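Local structure of beta-galactoside alpha-2,6-sialyltransferase (Photobacterium sp., 2Z4T) at residues N208-L213 against E261-G266. The protein probably transfers sialic acid from CMP-sialic acid to the galactose of acceptors such as lactose, forming an alpha-2,6 linkage. Numbering follows the deposited sequence.
Sequences NLVPIL and EDVING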
loop_
_atom_site.group_PDB
_atom_site.type_symbol
_atom_site.label_atom_id
_atom_site.label_comp_id
_atom_site.label_asym_id
_atom_site.label_seq_id
_atom_site.Cartn_x
_atom_site.Cartn_y
_atom_site.Cartn_z
ATOM N N ASN A 208 7.371 -3.517 12.848
ATOM C CA ASN A 208 7.156 -4.356 11.672
ATOM C C ASN A 208 8.455 -4.882 11.056
ATOM O O ASN A 208 8.489 -6.003 10.543
ATOM C CB ASN A 208 6.339 -3.622 10.612
ATOM C CG ASN A 208 4.891 -3.441 11.019
ATOM O OD1 ASN A 208 4.353 -4.204 11.838
ATOM N ND2 ASN A 208 4.239 -2.425 10.445
ATOM N N LEU A 209 9.522 -4.082 11.091
ATOM C CA LEU A 209 10.702 -4.409 10.294
ATOM C C LEU A 209 11.823 -4.977 11.105
ATOM O O LEU A 209 12.518 -5.882 10.645
ATOM C CB LEU A 209 11.162 -3.235 9.451
ATOM C CG LEU A 209 10.098 -2.747 8.467
ATOM C CD1 LEU A 209 10.722 -1.760 7.538
ATOM C CD2 LEU A 209 9.461 -3.873 7.678
ATOM N N VAL A 210 11.972 -4.476 12.328
ATOM C CA VAL A 210 13.045 -4.943 13.183
ATOM C C VAL A 210 13.089 -6.465 13.304
ATOM O O VAL A 210 14.150 -7.040 13.093
ATOM C CB VAL A 210 13.084 -4.254 14.579
ATOM C CG1 VAL A 210 14.029 -5.020 15.529
ATOM C CG2 VAL A 210 13.515 -2.791 14.443
ATOM N N PRO A 211 11.954 -7.130 13.626
ATOM C CA PRO A 211 12.092 -8.591 13.802
ATOM C C PRO A 211 12.543 -9.284 12.528
ATOM O O PRO A 211 13.176 -10.328 12.601
ATOM C CB PRO A 211 10.685 -9.055 14.194
ATOM C CG PRO A 211 10.000 -7.834 14.659
ATOM C CD PRO A 211 10.564 -6.689 13.854
ATOM N N ILE A 212 12.241 -8.705 11.377
ATOM C CA ILE A 212 12.674 -9.274 10.112
ATOM C C ILE A 212 14.165 -8.994 9.905
ATOM O O ILE A 212 14.935 -9.899 9.571
ATOM C CB ILE A 212 11.898 -8.697 8.925
ATOM C CG1 ILE A 212 10.401 -9.016 9.054
ATOM C CG2 ILE A 212 12.491 -9.229 7.590
ATOM C CD1 ILE A 212 9.497 -8.132 8.167
ATOM N N LEU A 213 14.573 -7.747 10.124
ATOM C CA LEU A 213 15.930 -7.351 9.819
ATOM C C LEU A 213 16.959 -8.000 10.741
ATOM O O LEU A 213 18.106 -8.238 10.334
ATOM C CB LEU A 213 16.068 -5.836 9.772
ATOM C CG LEU A 213 15.387 -5.249 8.530
ATOM C CD1 LEU A 213 15.251 -3.757 8.675
ATOM C CD2 LEU A 213 16.142 -5.611 7.245
ATOM N N GLU A 261 20.652 0.464 14.640
ATOM C CA GLU A 261 21.730 -0.427 14.227
ATOM C C GLU A 261 22.044 -1.522 15.254
ATOM O O GLU A 261 22.178 -2.686 14.887
ATOM C CB GLU A 261 23.003 0.354 13.894
ATOM C CG GLU A 261 23.986 -0.482 13.073
ATOM C CD GLU A 261 25.117 0.327 12.488
ATOM O OE1 GLU A 261 25.409 1.427 13.026
ATOM O OE2 GLU A 261 25.707 -0.143 11.489
ATOM N N ASP A 262 22.150 -1.136 16.525
ATOM C CA ASP A 262 22.454 -2.066 17.608
ATOM C C ASP A 262 21.342 -3.064 17.886
ATOM O O ASP A 262 21.616 -4.213 18.263
ATOM C CB ASP A 262 22.796 -1.309 18.897
ATOM C CG ASP A 262 24.140 -0.613 18.825
ATOM O OD1 ASP A 262 24.958 -0.951 17.934
ATOM O OD2 ASP A 262 24.367 0.290 19.653
ATOM N N VAL A 263 20.098 -2.615 17.729
ATOM C CA VAL A 263 18.941 -3.479 17.917
ATOM C C VAL A 263 18.935 -4.571 16.830
ATOM O O VAL A 263 18.843 -5.760 17.138
ATOM C CB VAL A 263 17.620 -2.656 17.943
ATOM C CG1 VAL A 263 16.415 -3.545 17.739
ATOM C CG2 VAL A 263 17.488 -1.876 19.245
ATOM N N ILE A 264 19.074 -4.159 15.571
ATOM C CA ILE A 264 19.163 -5.096 14.443
ATOM C C ILE A 264 20.375 -6.058 14.547
ATOM O O ILE A 264 20.247 -7.255 14.275
ATOM C CB ILE A 264 19.131 -4.349 13.089
ATOM C CG1 ILE A 264 17.746 -3.714 12.870
ATOM C CG2 ILE A 264 19.470 -5.299 11.941
ATOM C CD1 ILE A 264 17.670 -2.631 11.781
ATOM N N ASN A 265 21.534 -5.540 14.956
ATOM C CA ASN A 265 22.712 -6.379 15.240
ATOM C C ASN A 265 22.563 -7.304 16.447
ATOM O O ASN A 265 23.353 -8.217 16.628
ATOM C CB ASN A 265 23.963 -5.513 15.448
ATOM C CG ASN A 265 24.578 -5.062 14.147
ATOM O OD1 ASN A 265 24.503 -5.762 13.140
ATOM N ND2 ASN A 265 25.195 -3.886 14.159
ATOM N N GLY A 266 21.573 -7.038 17.285
ATOM C CA GLY A 266 21.343 -7.835 18.472
ATOM C C GLY A 266 22.194 -7.406 19.644
ATOM O O GLY A 266 22.102 -8.004 20.717
#
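Helix-to-helix packing in the sialyltransferase part of the GT-B fold, away from the CMP and lactose sites, joins Val210 and Leu213, on helix 205-216, to Val263 and Ile264, in the last turn of helix 249-265 just before its Schellman end. Two apolar pairs carry it. The two valines meet roughly perpendicular to each other through one methyl each, CG1 of Val210 lying 3.6 Å from CG1 of Val263. In both valines that methyl stands opposite the backbone N (chi1 167° in Val210, 164° in Val263), which turns it toward the other helix. Leu213 and Ile264 instead lie alongside each other, their side chains extending in the same direction. Here CB of Leu213 sits 4.1 Å from both CG2 and CD1 of Ile264, and CD1 of Ile264 reaches CD1 of Leu213 at the same distance. Ile264 CG2 also rests against the main chain, 3.6 Å from Leu213 O. The closest CA atoms across the two segments belong to this pair, Leu213 CA lying 6.1 Å from Ile264 CA. Trp282 and Tyr286 touch both side chains, and Leu213 also packs on Val224 and Ile227 of strand 222-230. With no hydrogen bond or salt bridge across and all four touching residues buried, the two helices are held here by van der Waals and hydrophobic packing.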